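Local structure of inositol-1,4,5-trisphosphate 5-phosphatase 1 (1I9Z) at residues Y32-C37 and V60-I65; S38-L43 and L301-H306. The protein removes the 5-phosphate from soluble and lipid inositol phosphates with this catalytic domain, and as a whole protein controls cellular phosphoinositide levels. All coordinates share one frame; numbering follows the deposited sequence.

Interaction 1: Y32-C37 and V60-I65; sequences YNLNGC and VGFQEI. With CA (calcium ion), chain B.
Asn-33 and Glu-64 meet at the ends of two parallel strands, just where each chain leaves the sheet. ND2 of Asn-33 donates to OE2 of Glu-64 at 3.2 Å, nearly straight at 163°. The acceptor lies in the amide plane, but the amide comes to the carboxylate from above its plane, the two planes being 67° apart. With CG anti to the backbone N (chi1 178°), the Asn-33 amide is carried toward Glu-64; its OD1 takes the N-H of Asn-35 at 3.0 Å, an Asx turn, and a proton from a calcium-bound water. That fixes which way the amide faces, and ND2 also donates to Asp-207. Glu-64 OE2 sits 2.8 Å from the calcium ion, so Asn-33 stands in the metal's second shell, well placed to steady this carboxylate, which also has a weak bond from His-166 in the active site of this DNase I-like phosphatase.

Tyr-32 and Phe-62 point to the face opposite Asn-33, and Leu-34, just past the strand end, lies obliquely against the Phe-62 ring, its CD1 3.6 Å from ring atom CD2; CD2 of Leu-34 rests over one face of the Tyr-32 ring. Backbone bonds such as Gln-63 N to Tyr-32 O (2.9 Å) zip the strands together. Strand 57-63 is flanked by 20-33 and 113-120, and helix 78-94 packs on Leu-34, Phe-62 and Ile-65 through Trp-84, Lys-80 and Arg-81.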
ATOM      1  N   TYR A  32       2.828  10.563  -1.065  1.00 14.00           N
ATOM      2  CA  TYR A  32       3.259  11.895  -1.449  1.00 12.94           C
ATOM      3  C   TYR A  32       4.764  12.073  -1.517  1.00 14.50           C
ATOM      4  O   TYR A  32       5.448  11.882  -0.508  1.00 15.21           O
ATOM      5  CB  TYR A  32       2.661  12.907  -0.445  1.00 13.81           C
ATOM      6  CG  TYR A  32       2.576  14.373  -0.871  1.00 13.94           C
ATOM      7  CD1 TYR A  32       2.984  14.833  -2.133  1.00 15.76           C
ATOM      8  CD2 TYR A  32       1.993  15.315   0.008  1.00 18.74           C
ATOM      9  CE1 TYR A  32       2.822  16.225  -2.493  1.00 16.43           C
ATOM     10  CE2 TYR A  32       1.837  16.638  -0.343  1.00 17.50           C
ATOM     11  CZ  TYR A  32       2.254  17.087  -1.578  1.00 18.02           C
ATOM     12  OH  TYR A  32       2.143  18.444  -1.899  1.00 18.77           O
ATOM     13  N   ASN A  33       5.307  12.333  -2.709  1.00 11.53           N
ATOM     14  CA  ASN A  33       6.725  12.664  -2.843  1.00 13.63           C
ATOM     15  C   ASN A  33       6.711  14.193  -2.590  1.00 14.92           C
ATOM     16  O   ASN A  33       6.219  14.990  -3.404  1.00 15.77           O
ATOM     17  CB  ASN A  33       7.268  12.453  -4.282  1.00 14.01           C
ATOM     18  CG  ASN A  33       8.691  12.851  -4.377  1.00 14.87           C
ATOM     19  OD1 ASN A  33       9.067  13.929  -3.893  1.00 16.01           O
ATOM     20  ND2 ASN A  33       9.536  12.018  -5.033  1.00 15.29           N
ATOM     21  N   LEU A  34       7.262  14.566  -1.439  1.00 13.85           N
ATOM     22  CA  LEU A  34       7.293  15.964  -0.933  1.00 13.68           C
ATOM     23  C   LEU A  34       8.278  16.938  -1.499  1.00 15.53           C
ATOM     24  O   LEU A  34       8.138  18.158  -1.269  1.00 15.65           O
ATOM     25  CB  LEU A  34       7.608  15.893   0.577  1.00 14.25           C
ATOM     26  CG  LEU A  34       6.590  15.053   1.310  1.00 12.24           C
ATOM     27  CD1 LEU A  34       7.245  14.741   2.725  1.00 15.05           C
ATOM     28  CD2 LEU A  34       5.257  15.842   1.516  1.00 15.83           C
ATOM     29  N   ASN A  35       9.308  16.435  -2.199  1.00 14.02           N
ATOM     30  CA  ASN A  35      10.344  17.312  -2.709  1.00 15.48           C
ATOM     31  C   ASN A  35      10.951  18.147  -1.547  1.00 16.49           C
ATOM     32  O   ASN A  35      11.333  19.333  -1.750  1.00 16.91           O
ATOM     33  CB  ASN A  35       9.795  18.239  -3.787  1.00 16.11           C
ATOM     34  CG  ASN A  35      10.878  18.920  -4.583  1.00 19.14           C
ATOM     35  OD1 ASN A  35      11.942  18.354  -4.877  1.00 17.34           O
ATOM     36  ND2 ASN A  35      10.617  20.195  -4.927  1.00 23.94           N
ATOM     37  N   GLY A  36      10.959  17.550  -0.349  1.00 15.82           N
ATOM     38  CA  GLY A  36      11.549  18.200   0.821  1.00 18.58           C
ATOM     39  C   GLY A  36      10.732  19.344   1.398  1.00 20.11           C
ATOM     40  O   GLY A  36      11.255  20.076   2.236  1.00 21.12           O
ATOM     41  N   CYS A  37       9.476  19.489   0.986  1.00 17.93           N
ATOM     42  CA  CYS A  37       8.646  20.598   1.519  1.00 21.02           C
ATOM     43  C   CYS A  37       8.347  20.433   2.987  1.00 21.42           C
ATOM     44  O   CYS A  37       8.340  19.329   3.524  1.00 22.15           O
ATOM     45  CB  CYS A  37       7.309  20.736   0.754  1.00 20.85           C
ATOM     46  SG  CYS A  37       6.067  19.430   1.077  1.00 18.77           S
ATOM     47  N   VAL A  60       0.004   6.012   5.370  1.00 14.35           N
ATOM     48  CA  VAL A  60       0.596   7.146   4.688  1.00 13.91           C
ATOM     49  C   VAL A  60       2.084   6.958   4.417  1.00 14.05           C
ATOM     50  O   VAL A  60       2.872   6.711   5.343  1.00 15.94           O
ATOM     51  CB  VAL A  60       0.422   8.433   5.555  1.00 13.47           C
ATOM     52  CG1 VAL A  60       0.873   9.694   4.764  1.00 14.48           C
ATOM     53  CG2 VAL A  60      -1.076   8.561   6.037  1.00 15.20           C
ATOM     54  N   GLY A  61       2.459   7.092   3.144  1.00 13.28           N
ATOM     55  CA  GLY A  61       3.830   6.975   2.749  1.00 13.48           C
ATOM     56  C   GLY A  61       4.313   8.264   2.123  1.00 15.47           C
ATOM     57  O   GLY A  61       3.640   8.872   1.239  1.00 15.80           O
ATOM     58  N   PHE A  62       5.478   8.711   2.588  1.00 13.78           N
ATOM     59  CA  PHE A  62       6.117   9.910   2.066  1.00 11.29           C
ATOM     60  C   PHE A  62       7.436   9.576   1.413  1.00 12.53           C
ATOM     61  O   PHE A  62       8.131   8.592   1.848  1.00 13.59           O
ATOM     62  CB  PHE A  62       6.457  10.931   3.215  1.00 12.50           C
ATOM     63  CG  PHE A  62       5.250  11.518   3.855  1.00 12.83           C
ATOM     64  CD1 PHE A  62       4.874  11.133   5.121  1.00 14.29           C
ATOM     65  CD2 PHE A  62       4.497  12.483   3.189  1.00 14.65           C
ATOM     66  CE1 PHE A  62       3.714  11.735   5.751  1.00 15.03           C
ATOM     67  CE2 PHE A  62       3.327  13.089   3.808  1.00 15.88           C
ATOM     68  CZ  PHE A  62       2.961  12.706   5.086  1.00 14.76           C
ATOM     69  N   GLN A  63       7.759  10.319   0.335  1.00 12.65           N
ATOM     70  CA  GLN A  63       9.089  10.250  -0.264  1.00 12.65           C
ATOM     71  C   GLN A  63       9.697  11.661  -0.198  1.00 15.26           C
ATOM     72  O   GLN A  63       8.972  12.679  -0.187  1.00 15.17           O
ATOM     73  CB  GLN A  63       9.091   9.731  -1.684  1.00 13.49           C
ATOM     74  CG  GLN A  63       8.356   8.323  -1.765  1.00 11.90           C
ATOM     75  CD  GLN A  63       6.856   8.506  -1.841  1.00 13.71           C
ATOM     76  OE1 GLN A  63       6.385   9.445  -2.500  1.00 14.08           O
ATOM     77  NE2 GLN A  63       6.096   7.597  -1.224  1.00 12.86           N
ATOM     78  N   GLU A  64      11.020  11.717  -0.190  1.00 15.03           N
ATOM     79  CA  GLU A  64      11.756  12.988  -0.098  1.00 14.73           C
ATOM     80  C   GLU A  64      11.374  13.885   1.083  1.00 17.56           C
ATOM     81  O   GLU A  64      11.150  15.113   0.909  1.00 20.04           O
ATOM     82  CB  GLU A  64      11.706  13.803  -1.412  1.00 16.39           C
ATOM     83  CG  GLU A  64      12.217  12.949  -2.582  1.00 15.73           C
ATOM     84  CD  GLU A  64      12.556  13.762  -3.794  1.00 19.95           C
ATOM     85  OE1 GLU A  64      13.037  14.913  -3.622  1.00 19.16           O
ATOM     86  OE2 GLU A  64      12.459  13.239  -4.910  1.00 19.94           O
ATOM     87  N   ILE A  65      11.303  13.313   2.271  1.00 17.45           N
ATOM     88  CA  ILE A  65      11.036  14.140   3.480  1.00 19.84           C
ATOM     89  C   ILE A  65      12.159  15.199   3.494  1.00 23.66           C
ATOM     90  O   ILE A  65      11.981  16.360   3.922  1.00 23.77           O
ATOM     91  CB  ILE A  65      11.017  13.271   4.753  1.00 18.74           C
ATOM     92  CG1 ILE A  65       9.662  12.547   4.799  1.00 19.15           C
ATOM     93  CG2 ILE A  65      11.253  14.209   6.081  1.00 17.61           C
ATOM     94  CD1 ILE A  65       9.512  11.589   5.915  1.00 21.30           C
TER
HETATM   95 CA    CA B 301      12.534  15.641  -6.412  1.00 31.87          CA
HETATM   96  O   HOH W   1      10.359  15.468  -5.795  1.00 14.03           O
HETATM   97  O   HOH W   2      12.915  18.841   4.252  1.00 31.69           O
HETATM   98  O   HOH W   3       9.644  17.500   4.832  1.00 22.96           O
HETATM   99  O   HOH W   4      13.726  13.854  -7.046  1.00 28.74           O
HETATM  100  O   HOH W   5      15.122  16.697  -6.153  1.00 42.47           O
HETATM  101  O   HOH W   6      12.351  16.736  -8.321  1.00 26.12           O

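Interaction 2: S38-L43 and L301-H306; sequences SATTKL and LYYSDH
Two irregular loops of the phosphatase domain meet here, the one leading from strand 20-33 into helix 44-47 and the one joining strands 292-298 and 309-320; Tyr-303 of the second reaches across to Thr-40, Lys-42 and Leu-43 of the first. Its OH donates to the backbone O of Lys-42 at 2.7 Å, in the carbonyl plane and on a lone pair, with a C=O...donor angle of 139°. The carbonyl in turn lies in the plane of the ring, at its edge. Tyr-303 CG stands beside its own backbone N (chi1 -48°), which sends the ring out toward the other loop. CG2 of Thr-40 comes to meet it, 3.8 Å from CE1, and CD2 of Leu-43 approaches the ring edge 4.2 Å from the same carbon.

Two local turns shape the chain around this carbonyl and probably fix its direction. OG1 of Thr-40 accepts from Lys-42 N at 3.0 Å, an ST turn, and Lys-42 is the centre of an inverse gamma turn that delivers the chain to Leu-43, the N-cap of helix 44-47. A phenylalanine in place of Tyr-303 would probably leave the Lys-42 carbonyl without this donor and the ring held by apolar contacts alone.

Deeper in, the side chains of Leu-43 and Leu-301 cross at about a right angle, CD2 of the first 3.9 Å from CD1 of the second. Leu-43 also packs on Leu-91 of helix 78-94, and Leu-301 on Tyr-32. Farther along, Ser-304 OG closes a second ST turn by accepting from His-306 N at 3.1 Å, a turn that spans Asp-305, which touches the bound inositol bisphosphate.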
ATOM      1  N   SER A  38       8.058  21.561   3.646  1.00 21.84           N
ATOM      2  CA  SER A  38       7.717  21.529   5.072  1.00 23.40           C
ATOM      3  C   SER A  38       6.407  20.889   5.489  1.00 21.53           C
ATOM      4  O   SER A  38       5.399  21.038   4.840  1.00 21.89           O
ATOM      5  CB  SER A  38       7.684  22.966   5.622  1.00 26.66           C
ATOM      6  OG  SER A  38       8.841  23.645   5.180  1.00 31.81           O
ATOM      7  N   ALA A  39       6.440  20.242   6.642  1.00 20.64           N
ATOM      8  CA  ALA A  39       5.297  19.609   7.254  1.00 20.29           C
ATOM      9  C   ALA A  39       4.205  20.637   7.444  1.00 21.48           C
ATOM     10  O   ALA A  39       4.494  21.787   7.786  1.00 21.82           O
ATOM     11  CB  ALA A  39       5.693  19.054   8.613  1.00 20.51           C
ATOM     12  N   THR A  40       2.948  20.240   7.263  1.00 20.53           N
ATOM     13  CA  THR A  40       1.832  21.194   7.443  1.00 20.97           C
ATOM     14  C   THR A  40       0.590  20.367   7.669  1.00 22.37           C
ATOM     15  O   THR A  40       0.533  19.224   7.204  1.00 20.78           O
ATOM     16  CB  THR A  40       1.652  22.088   6.164  1.00 20.44           C
ATOM     17  OG1 THR A  40       0.444  22.886   6.288  1.00 21.32           O
ATOM     18  CG2 THR A  40       1.554  21.211   4.879  1.00 19.94           C
ATOM     19  N   THR A  41      -0.414  20.913   8.373  1.00 21.01           N
ATOM     20  CA  THR A  41      -1.655  20.190   8.585  1.00 21.57           C
ATOM     21  C   THR A  41      -2.599  20.561   7.453  1.00 20.50           C
ATOM     22  O   THR A  41      -3.715  20.091   7.417  1.00 23.67           O
ATOM     23  CB  THR A  41      -2.358  20.632   9.888  1.00 24.18           C
ATOM     24  OG1 THR A  41      -2.492  22.062   9.852  1.00 23.96           O
ATOM     25  CG2 THR A  41      -1.500  20.286  11.105  1.00 24.53           C
ATOM     26  N   LYS A  42      -2.166  21.391   6.530  1.00 21.06           N
ATOM     27  CA  LYS A  42      -3.083  21.794   5.455  1.00 23.17           C
ATOM     28  C   LYS A  42      -3.068  20.724   4.350  1.00 21.75           C
ATOM     29  O   LYS A  42      -2.630  20.987   3.236  1.00 21.99           O
ATOM     30  CB  LYS A  42      -2.678  23.147   4.855  1.00 25.83           C
ATOM     31  CG  LYS A  42      -2.641  24.298   5.868  1.00 31.37           C
ATOM     32  CD  LYS A  42      -4.020  24.782   6.151  1.00 37.96           C
ATOM     33  CE  LYS A  42      -4.718  23.938   7.193  1.00 41.80           C
ATOM     34  NZ  LYS A  42      -5.907  24.689   7.782  1.00 45.82           N
ATOM     35  N   LEU A  43      -3.651  19.578   4.681  1.00 21.23           N
ATOM     36  CA  LEU A  43      -3.724  18.416   3.768  1.00 19.93           C
ATOM     37  C   LEU A  43      -5.126  17.897   3.613  1.00 19.52           C
ATOM     38  O   LEU A  43      -5.347  16.753   3.186  1.00 20.31           O
ATOM     39  CB  LEU A  43      -2.885  17.292   4.389  1.00 17.96           C
ATOM     40  CG  LEU A  43      -1.471  17.636   4.882  1.00 19.81           C
ATOM     41  CD1 LEU A  43      -0.867  16.434   5.642  1.00 17.41           C
ATOM     42  CD2 LEU A  43      -0.570  17.974   3.664  1.00 18.83           C
ATOM     43  N   LEU A 301      -2.773  19.329  -4.409  1.00 16.13           N
ATOM     44  CA  LEU A 301      -1.935  20.019  -3.393  1.00 15.54           C
ATOM     45  C   LEU A 301      -0.718  20.472  -4.192  1.00 15.94           C
ATOM     46  O   LEU A 301      -0.220  19.721  -5.050  1.00 16.49           O
ATOM     47  CB  LEU A 301      -1.462  19.138  -2.249  1.00 17.40           C
ATOM     48  CG  LEU A 301      -2.502  18.754  -1.196  1.00 21.44           C
ATOM     49  CD1 LEU A 301      -1.761  18.150   0.002  1.00 16.80           C
ATOM     50  CD2 LEU A 301      -3.293  20.051  -0.746  1.00 20.89           C
ATOM     51  N   TYR A 302      -0.192  21.658  -3.884  1.00 16.18           N
ATOM     52  CA  TYR A 302       0.829  22.282  -4.716  1.00 14.93           C
ATOM     53  C   TYR A 302       2.177  22.553  -4.048  1.00 15.23           C
ATOM     54  O   TYR A 302       2.998  23.336  -4.583  1.00 16.09           O
ATOM     55  CB  TYR A 302       0.211  23.641  -5.207  1.00 16.59           C
ATOM     56  CG  TYR A 302      -1.000  23.480  -6.123  1.00 16.45           C
ATOM     57  CD1 TYR A 302      -2.305  23.296  -5.605  1.00 16.97           C
ATOM     58  CD2 TYR A 302      -0.826  23.529  -7.497  1.00 15.43           C
ATOM     59  CE1 TYR A 302      -3.445  23.165  -6.487  1.00 17.02           C
ATOM     60  CE2 TYR A 302      -1.898  23.390  -8.390  1.00 16.39           C
ATOM     61  CZ  TYR A 302      -3.211  23.209  -7.859  1.00 17.65           C
ATOM     62  OH  TYR A 302      -4.276  23.097  -8.707  1.00 18.18           O
ATOM     63  N   TYR A 303       2.421  21.890  -2.907  1.00 15.11           N
ATOM     64  CA  TYR A 303       3.646  22.146  -2.170  1.00 13.71           C
ATOM     65  C   TYR A 303       4.873  21.553  -2.791  1.00 15.81           C
ATOM     66  O   TYR A 303       5.982  21.956  -2.457  1.00 15.08           O
ATOM     67  CB  TYR A 303       3.554  21.571  -0.749  1.00 14.13           C
ATOM     68  CG  TYR A 303       2.282  21.943  -0.055  1.00 15.88           C
ATOM     69  CD1 TYR A 303       1.532  20.994   0.623  1.00 15.42           C
ATOM     70  CD2 TYR A 303       1.830  23.281  -0.055  1.00 16.80           C
ATOM     71  CE1 TYR A 303       0.313  21.347   1.287  1.00 17.46           C
ATOM     72  CE2 TYR A 303       0.668  23.634   0.625  1.00 19.57           C
ATOM     73  CZ  TYR A 303      -0.087  22.672   1.286  1.00 16.47           C
ATOM     74  OH  TYR A 303      -1.266  23.012   1.973  1.00 20.55           O
ATOM     75  N   SER A 304       4.656  20.593  -3.685  1.00 14.29           N
ATOM     76  CA  SER A 304       5.762  19.824  -4.275  1.00 15.63           C
ATOM     77  C   SER A 304       5.708  19.831  -5.812  1.00 15.67           C
ATOM     78  O   SER A 304       4.781  20.419  -6.400  1.00 15.58           O
ATOM     79  CB  SER A 304       5.637  18.353  -3.744  1.00 15.13           C
ATOM     80  OG  SER A 304       6.591  17.478  -4.385  1.00 15.51           O
ATOM     81  N   ASP A 305       6.731  19.238  -6.448  1.00 14.52           N
ATOM     82  CA  ASP A 305       6.686  19.121  -7.906  1.00 17.65           C
ATOM     83  C   ASP A 305       5.899  17.836  -8.265  1.00 15.71           C
ATOM     84  O   ASP A 305       5.671  17.545  -9.434  1.00 14.60           O
ATOM     85  CB  ASP A 305       8.089  19.130  -8.518  1.00 17.01           C
ATOM     86  CG  ASP A 305       9.019  18.109  -7.894  1.00 20.33           C
ATOM     87  OD1 ASP A 305       8.707  17.381  -6.912  1.00 16.38           O
ATOM     88  OD2 ASP A 305      10.115  18.053  -8.461  1.00 23.44           O
ATOM     89  N   HIS A 306       5.458  17.074  -7.270  1.00 15.44           N
ATOM     90  CA  HIS A 306       4.542  15.945  -7.522  1.00 14.42           C
ATOM     91  C   HIS A 306       3.193  16.243  -6.886  1.00 17.26           C
ATOM     92  O   HIS A 306       3.114  16.967  -5.878  1.00 15.06           O
ATOM     93  CB  HIS A 306       4.958  14.640  -6.821  1.00 13.59           C
ATOM     94  CG  HIS A 306       6.205  14.035  -7.359  1.00 11.08           C
ATOM     95  ND1 HIS A 306       6.254  12.746  -7.865  1.00 13.82           N
ATOM     96  CD2 HIS A 306       7.470  14.504  -7.388  1.00 13.97           C
ATOM     97  CE1 HIS A 306       7.511  12.449  -8.169  1.00 12.78           C
ATOM     98  NE2 HIS A 306       8.271  13.503  -7.886  1.00 15.74           N
TER

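How the interactions relate
Interaction 1 is buried and built on strand pairing that ends at the calcium ion in the active site, while interaction 2 is partly buried and joins two loops farther from the centre of the chain. Both rest on the chain around strand 20-33, since 38-43 directly continues 32-37, and on helix 78-94, which packs on Leu-34 and Ile-65 in the first and on Leu-43 in the second. The chemistry follows the setting: carboxylate, amide and calcium-bound water against one tyrosine hydroxyl with small apolar contacts. They meet at Ser-304, whose OG lies 2.7 Å from Asn-33 O, a probable hydrogen bond, while Asn-35 CB packs on Asp-305 OD1, so the residue touching the inositol bisphosphate lies next to the turn after the Asn-33 strand end.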